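Local structure of arginine decarboxylase, A207R protein (Paramecium bursaria Chlorella virus 1, 2NVA) at residues Ser285-Phe290 with Thr323-Asp328; Tyr280-Ser285 with Ser317-Cys322. The protein catalyses the pyridoxal 5'-phosphate-dependent decarboxylation of arginine to agmatine, with an active site lined by both subunits of the two-chain assembly. All blocks are in the same frame, centred on the assembly; numbering follows the deposited sequence.

Contact 1 (Ser285-Phe290 with Thr323-Asp328); sequences STYGGF and TCDGVD. With PL2 ((4-{[(4-{[amino(imino)methyl]amino}butyl)amino]methyl}-5-hydroxy-6-methylpyridin-3-yl)methyl dihydrogen phosphate), chain J.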
loop_
_atom_site.group_PDB
_atom_site.type_symbol
_atom_site.label_atom_id
_atom_site.label_comp_id
_atom_site.label_asym_id
_atom_site.label_seq_id
_atom_site.Cartn_x
_atom_site.Cartn_y
_atom_site.Cartn_z
ATOM N N SER A 285 0.683 -10.336 3.950
ATOM C CA SER A 285 -0.435 -9.837 3.148
ATOM C C SER A 285 0.027 -8.966 1.985
ATOM O O SER A 285 1.195 -8.568 1.932
ATOM C CB SER A 285 -1.442 -9.075 4.030
ATOM O OG SER A 285 -1.053 -7.716 4.209
ATOM N N THR A 286 -0.901 -8.684 1.066
ATOM C CA THR A 286 -0.644 -7.744 -0.032
ATOM C C THR A 286 -0.439 -6.310 0.487
ATOM O O THR A 286 0.115 -5.470 -0.213
ATOM C CB THR A 286 -1.778 -7.737 -1.069
ATOM O OG1 THR A 286 -3.013 -7.396 -0.433
ATOM C CG2 THR A 286 -1.901 -9.097 -1.724
ATOM N N TYR A 287 -0.881 -6.063 1.721
ATOM C CA TYR A 287 -0.628 -4.793 2.419
ATOM C C TYR A 287 0.658 -4.831 3.247
ATOM O O TYR A 287 1.074 -3.819 3.842
ATOM C CB TYR A 287 -1.816 -4.459 3.318
ATOM C CG TYR A 287 -3.085 -4.154 2.555
ATOM C CD1 TYR A 287 -3.246 -2.934 1.911
ATOM C CD2 TYR A 287 -4.106 -5.099 2.450
ATOM C CE1 TYR A 287 -4.421 -2.641 1.212
ATOM C CE2 TYR A 287 -5.286 -4.815 1.748
ATOM C CZ TYR A 287 -5.434 -3.580 1.141
ATOM O OH TYR A 287 -6.596 -3.291 0.450
ATOM N N GLY A 288 1.280 -6.000 3.297
ATOM C CA GLY A 288 2.570 -6.155 3.971
ATOM C C GLY A 288 3.649 -6.274 2.920
ATOM O O GLY A 288 3.968 -5.295 2.242
ATOM N N GLY A 289 4.192 -7.477 2.770
ATOM C CA GLY A 289 5.297 -7.717 1.841
ATOM C C GLY A 289 4.895 -8.103 0.421
ATOM O O GLY A 289 5.765 -8.232 -0.455
ATOM N N PHE A 290 3.598 -8.284 0.192
ATOM C CA PHE A 290 3.120 -8.820 -1.091
ATOM C C PHE A 290 2.396 -7.838 -2.007
ATOM O O PHE A 290 1.506 -8.235 -2.781
ATOM C CB PHE A 290 2.275 -10.086 -0.866
ATOM C CG PHE A 290 3.087 -11.262 -0.378
ATOM C CD1 PHE A 290 3.608 -12.191 -1.278
ATOM C CD2 PHE A 290 3.378 -11.411 0.975
ATOM C CE1 PHE A 290 4.382 -13.260 -0.822
ATOM C CE2 PHE A 290 4.136 -12.486 1.432
ATOM C CZ PHE A 290 4.647 -13.401 0.524
ATOM N N THR A 323 -5.185 -9.807 6.192
ATOM C CA THR A 323 -6.094 -8.664 6.425
ATOM C C THR A 323 -7.565 -8.991 6.151
ATOM O O THR A 323 -7.894 -10.034 5.565
ATOM C CB THR A 323 -5.713 -7.384 5.607
ATOM O OG1 THR A 323 -6.052 -7.566 4.226
ATOM C CG2 THR A 323 -4.208 -7.047 5.748
ATOM N N CYS A 324 -8.423 -8.067 6.592
ATOM C CA CYS A 324 -9.884 -8.064 6.401
ATOM C C CYS A 324 -10.361 -8.049 4.943
ATOM O O CYS A 324 -11.510 -8.403 4.647
ATOM C CB CYS A 324 -10.463 -6.810 7.089
ATOM S SG CYS A 324 -9.668 -5.216 6.490
ATOM N N ASP A 325 -9.489 -7.617 4.047
ATOM C CA ASP A 325 -9.876 -7.224 2.688
ATOM C C ASP A 325 -9.889 -8.389 1.707
ATOM O O ASP A 325 -8.975 -9.214 1.708
ATOM C CB ASP A 325 -8.885 -6.148 2.219
ATOM C CG ASP A 325 -9.349 -5.399 1.016
ATOM O OD1 ASP A 325 -9.995 -5.965 0.098
ATOM O OD2 ASP A 325 -9.045 -4.178 0.946
ATOM N N GLY A 326 -10.912 -8.444 0.852
ATOM C CA GLY A 326 -11.014 -9.501 -0.158
ATOM C C GLY A 326 -10.002 -9.390 -1.294
ATOM O O GLY A 326 -9.762 -10.362 -2.017
ATOM N N VAL A 327 -9.417 -8.207 -1.458
ATOM C CA VAL A 327 -8.364 -7.982 -2.484
ATOM C C VAL A 327 -7.032 -8.629 -2.077
ATOM O O VAL A 327 -6.165 -8.914 -2.924
ATOM C CB VAL A 327 -8.172 -6.472 -2.787
ATOM C CG1 VAL A 327 -7.226 -5.832 -1.790
ATOM C CG2 VAL A 327 -7.666 -6.270 -4.219
ATOM N N ASP A 328 -6.901 -8.880 -0.775
ATOM C CA ASP A 328 -5.659 -9.366 -0.188
ATOM C C ASP A 328 -5.569 -10.887 -0.329
ATOM O O ASP A 328 -5.819 -11.646 0.617
ATOM C CB ASP A 328 -5.607 -8.905 1.274
ATOM C CG ASP A 328 -4.451 -9.489 2.044
ATOM O OD1 ASP A 328 -3.435 -9.895 1.433
ATOM O OD2 ASP A 328 -4.600 -9.562 3.283
HETATM N N1 PL2 J . -15.941 -5.297 10.277
HETATM C C2 PL2 J . -15.173 -6.151 9.579
HETATM C C2A PL2 J . -15.030 -7.596 10.091
HETATM C C3 PL2 J . -14.554 -5.725 8.401
HETATM O O3 PL2 J . -13.799 -6.615 7.693
HETATM C C4 PL2 J . -14.717 -4.389 7.953
HETATM C C4A PL2 J . -14.069 -3.814 6.672
HETATM C C5 PL2 J . -15.531 -3.546 8.749
HETATM C C6 PL2 J . -16.129 -4.034 9.902
HETATM P P PL2 J . -16.710 -0.371 6.745
HETATM N N PL2 J . -13.746 -4.837 5.678
HETATM C CA PL2 J . -12.390 -4.585 5.125
HETATM C CG PL2 J . -11.189 -3.162 3.398
HETATM O OP2 PL2 J . -17.064 -0.240 5.212
HETATM O OP3 PL2 J . -15.479 0.640 7.001
HETATM O OP1 PL2 J . -17.847 0.007 7.614
HETATM O OP4 PL2 J . -16.157 -1.871 7.011
HETATM C C5M PL2 J . -15.775 -2.087 8.328
HETATM C CB PL2 J . -12.262 -3.169 4.509
HETATM C CD PL2 J . -11.144 -1.803 2.679
HETATM N NE PL2 J . -9.863 -1.736 1.951
HETATM C CZ PL2 J . -9.360 -0.615 1.440
HETATM N NH2 PL2 J . -8.174 -0.651 0.809
HETATM N NH1 PL2 J . -10.013 0.538 1.546
#
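Tyr287 and Asp325 meet across the contact and grip the ligand together. The phenol OH of Tyr287 donates to Asp325 OD2 at 2.7 Å, coming to OD2 from above the carboxylate plane, with ring and carboxylate planes 34° apart. The same OD2 accepts from NE of the agmatine-cofactor adduct PL2 at 2.8 Å, and Tyr287 OH in turn accepts from PL2 NH2 at 3.1 Å. With chi1 at -165° the Asp325 carboxylate swings out from the backbone N to the phenol and the guanidinium. Asp325 OD1 accepts from Val327 N at 2.8 Å, an Asx turn that holds the carboxylate.

A second carboxylate ties the two loops. Asp328 OD1 takes an almost straight bond from Thr286 N (2.8 Å, 174°), again from above the plane, while Thr286 OG1 lies nearby. Asp328 OD2 accepts from Thr323 OG1 at 2.6 Å and also from Thr323 N, so the group is held from both loops.

Packing contacts lie around the ring of Tyr287. Thr323 OG1 sits at its edge, 3.6 Å from Tyr287 CD2, the two side chains crossing at about a right angle. Val327 CG1 comes within 3.4 Å of Tyr287 OH, and Phe295 of the second subunit also meets this ring. Lys148 NZ of that subunit bonds to the carbonyls of Thr323, Asp325 and Asp328.

Cys324 SG lies against PL2 CA, while second-subunit residues such as His176, Ser179 and Tyr353 hydrogen-bond to PL2. These loops thus mainly serve the guanidinium end of a shared site; the buried Asp325 carboxylate probably balances its positive charge.

Contact 2 (Tyr280-Ser285 with Ser317-Cys322); sequences YFFNES and SVLYGC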
loop_
_atom_site.group_PDB
_atom_site.type_symbol
_atom_site.label_atom_id
_atom_site.label_comp_id
_atom_site.label_asym_id
_atom_site.label_seq_id
_atom_site.Cartn_x
_atom_site.Cartn_y
_atom_site.Cartn_z
ATOM N N TYR A 280 -5.738 -21.183 2.814
ATOM C CA TYR A 280 -4.796 -20.901 3.897
ATOM C C TYR A 280 -4.650 -19.414 4.112
ATOM O O TYR A 280 -4.692 -18.636 3.156
ATOM C CB TYR A 280 -3.421 -21.480 3.579
ATOM C CG TYR A 280 -3.458 -22.952 3.267
ATOM C CD1 TYR A 280 -3.623 -23.900 4.284
ATOM C CD2 TYR A 280 -3.328 -23.401 1.953
ATOM C CE1 TYR A 280 -3.655 -25.266 3.991
ATOM C CE2 TYR A 280 -3.370 -24.763 1.645
ATOM C CZ TYR A 280 -3.525 -25.690 2.675
ATOM O OH TYR A 280 -3.545 -27.032 2.365
ATOM N N PHE A 281 -4.460 -19.032 5.372
ATOM C CA PHE A 281 -4.209 -17.646 5.718
ATOM C C PHE A 281 -2.828 -17.564 6.329
ATOM O O PHE A 281 -2.476 -18.389 7.166
ATOM C CB PHE A 281 -5.265 -17.145 6.701
ATOM C CG PHE A 281 -6.594 -16.937 6.065
ATOM C CD1 PHE A 281 -7.049 -15.657 5.789
ATOM C CD2 PHE A 281 -7.365 -18.026 5.678
ATOM C CE1 PHE A 281 -8.305 -15.465 5.171
ATOM C CE2 PHE A 281 -8.610 -17.849 5.048
ATOM C CZ PHE A 281 -9.069 -16.570 4.795
ATOM N N PHE A 282 -2.053 -16.581 5.873
ATOM C CA PHE A 282 -0.650 -16.396 6.291
ATOM C C PHE A 282 -0.471 -15.161 7.148
ATOM O O PHE A 282 -1.300 -14.256 7.092
ATOM C CB PHE A 282 0.248 -16.288 5.061
ATOM C CG PHE A 282 0.336 -17.579 4.286
ATOM C CD1 PHE A 282 1.382 -18.490 4.533
ATOM C CD2 PHE A 282 -0.649 -17.913 3.345
ATOM C CE1 PHE A 282 1.455 -19.692 3.834
ATOM C CE2 PHE A 282 -0.592 -19.119 2.653
ATOM C CZ PHE A 282 0.470 -20.010 2.894
ATOM N N ASN A 283 0.614 -15.113 7.924
ATOM C CA ASN A 283 0.910 -13.900 8.699
ATOM C C ASN A 283 1.626 -12.832 7.856
ATOM O O ASN A 283 2.486 -12.083 8.345
ATOM C CB ASN A 283 1.647 -14.216 10.015
ATOM C CG ASN A 283 3.014 -14.876 9.800
ATOM O OD1 ASN A 283 3.394 -15.239 8.680
ATOM N ND2 ASN A 283 3.769 -15.007 10.884
ATOM N N GLU A 284 1.263 -12.796 6.581
ATOM C CA GLU A 284 1.703 -11.789 5.613
ATOM C C GLU A 284 0.506 -11.362 4.776
ATOM O O GLU A 284 -0.580 -11.951 4.889
ATOM C CB GLU A 284 2.783 -12.363 4.708
ATOM C CG GLU A 284 4.192 -11.984 5.123
ATOM C CD GLU A 284 4.475 -10.482 5.042
ATOM O OE1 GLU A 284 5.423 -10.040 5.713
ATOM O OE2 GLU A 284 3.749 -9.747 4.328
ATOM N N SER A 285 0.683 -10.336 3.950
ATOM C CA SER A 285 -0.435 -9.837 3.148
ATOM C C SER A 285 0.027 -8.966 1.985
ATOM O O SER A 285 1.195 -8.568 1.932
ATOM C CB SER A 285 -1.442 -9.075 4.030
ATOM O OG SER A 285 -1.053 -7.716 4.209
ATOM N N SER A 317 -4.918 -25.159 -3.876
ATOM C CA SER A 317 -4.726 -24.293 -2.708
ATOM C C SER A 317 -4.995 -22.835 -3.047
ATOM O O SER A 317 -4.778 -22.403 -4.185
ATOM C CB SER A 317 -3.287 -24.446 -2.188
ATOM O OG SER A 317 -2.999 -25.822 -1.942
ATOM N N VAL A 318 -5.445 -22.081 -2.048
ATOM C CA VAL A 318 -5.610 -20.630 -2.187
ATOM C C VAL A 318 -4.814 -19.999 -1.047
ATOM O O VAL A 318 -4.996 -20.375 0.113
ATOM C CB VAL A 318 -7.095 -20.194 -2.106
ATOM C CG1 VAL A 318 -7.236 -18.722 -2.486
ATOM C CG2 VAL A 318 -7.948 -21.045 -3.021
ATOM N N LEU A 319 -3.933 -19.054 -1.373
ATOM C CA LEU A 319 -3.106 -18.410 -0.351
ATOM C C LEU A 319 -3.610 -17.002 -0.056
ATOM O O LEU A 319 -3.451 -16.093 -0.879
ATOM C CB LEU A 319 -1.634 -18.376 -0.774
ATOM C CG LEU A 319 -1.075 -19.681 -1.358
ATOM C CD1 LEU A 319 0.394 -19.501 -1.710
ATOM C CD2 LEU A 319 -1.265 -20.895 -0.410
ATOM N N TYR A 320 -4.236 -16.844 1.109
ATOM C CA TYR A 320 -4.804 -15.551 1.529
ATOM C C TYR A 320 -3.885 -14.758 2.435
ATOM O O TYR A 320 -3.178 -15.341 3.252
ATOM C CB TYR A 320 -6.115 -15.767 2.273
ATOM C CG TYR A 320 -7.266 -16.156 1.388
ATOM C CD1 TYR A 320 -7.794 -15.244 0.465
ATOM C CD2 TYR A 320 -7.847 -17.419 1.479
ATOM C CE1 TYR A 320 -8.867 -15.575 -0.347
ATOM C CE2 TYR A 320 -8.929 -17.768 0.667
ATOM C CZ TYR A 320 -9.423 -16.832 -0.251
ATOM O OH TYR A 320 -10.484 -17.133 -1.069
ATOM N N GLY A 321 -3.930 -13.435 2.310
ATOM C CA GLY A 321 -3.236 -12.556 3.244
ATOM C C GLY A 321 -4.044 -12.423 4.538
ATOM O O GLY A 321 -5.235 -12.746 4.565
ATOM N N CYS A 322 -3.415 -11.901 5.584
ATOM C CA CYS A 322 -4.038 -11.871 6.914
ATOM C C CYS A 322 -5.071 -10.764 7.122
ATOM O O CYS A 322 -5.761 -10.771 8.143
ATOM C CB CYS A 322 -2.974 -11.808 8.023
ATOM S SG CYS A 322 -1.803 -10.468 7.825
HETATM O O HOH W 1 -1.927 -27.244 0.144
#
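Tyr280 O accepts from Tyr320 N at 2.8 Å, and Tyr280 N donates to Val318 O at 2.9 Å, so that the residue straddles Leu319. The ladder runs on with Phe282 N, which donates to Tyr320 O at 3.1 Å; Phe281 CA adds a CA-H...O contact to that oxygen at 3.5 Å. This is a parallel pairing, the short strand axes diverging by 28°. Beyond it, Cys322 N bonds to Glu284 O at 2.9 Å, joining the loops that follow the strands. Glu284 OE2 takes Ser285 N and Gly289 N, and Glu284 OE1 bonds to Ser18 OG.

On one face of the sheet Tyr320 CG stands anti to the carbonyl carbon (chi1 -74°), and its ring forms an offset stack with that of Phe281, centroids 4.9 Å apart and planes at 24°; Tyr320 CB lies over the Phe281 face in a CH-pi contact. On the other face Leu319 CD2 meets the edge of the Phe282 ring at CE2 (3.6 Å) and also touches Tyr280 CD2. A water bridges Tyr280 OH and Ser317 OG; Tyr280 OH also bonds to Leu339 N, and Ser317 OG to Val315 O.

Three fairly direct ladder bonds set the register, and the rings and Leu319 pack on its two faces.

Along the chain, strand 277-282 comes first, and the loop after it passes through Ser285, which both contacts share, into 285-290. After helix 292-295 and strand 303-304, strand 314-320 returns beside 277-282, and contact 2 closes the excursion; its continuation 323-328 then closes contact 1 against the loop. The segments therefore alternate, and the two closures cross. Contact 2 belongs to the mixed sheet of the beta domain, whereas contact 1 is the loop layer at the ends of the same two strands. Probable hydrogen bonds, Gly289 N to Glu284 OE2 and Gly321 N to Asp328 O, join them. Both touch the second subunit, which places these loop ends at the subunit interface, beside the ligand.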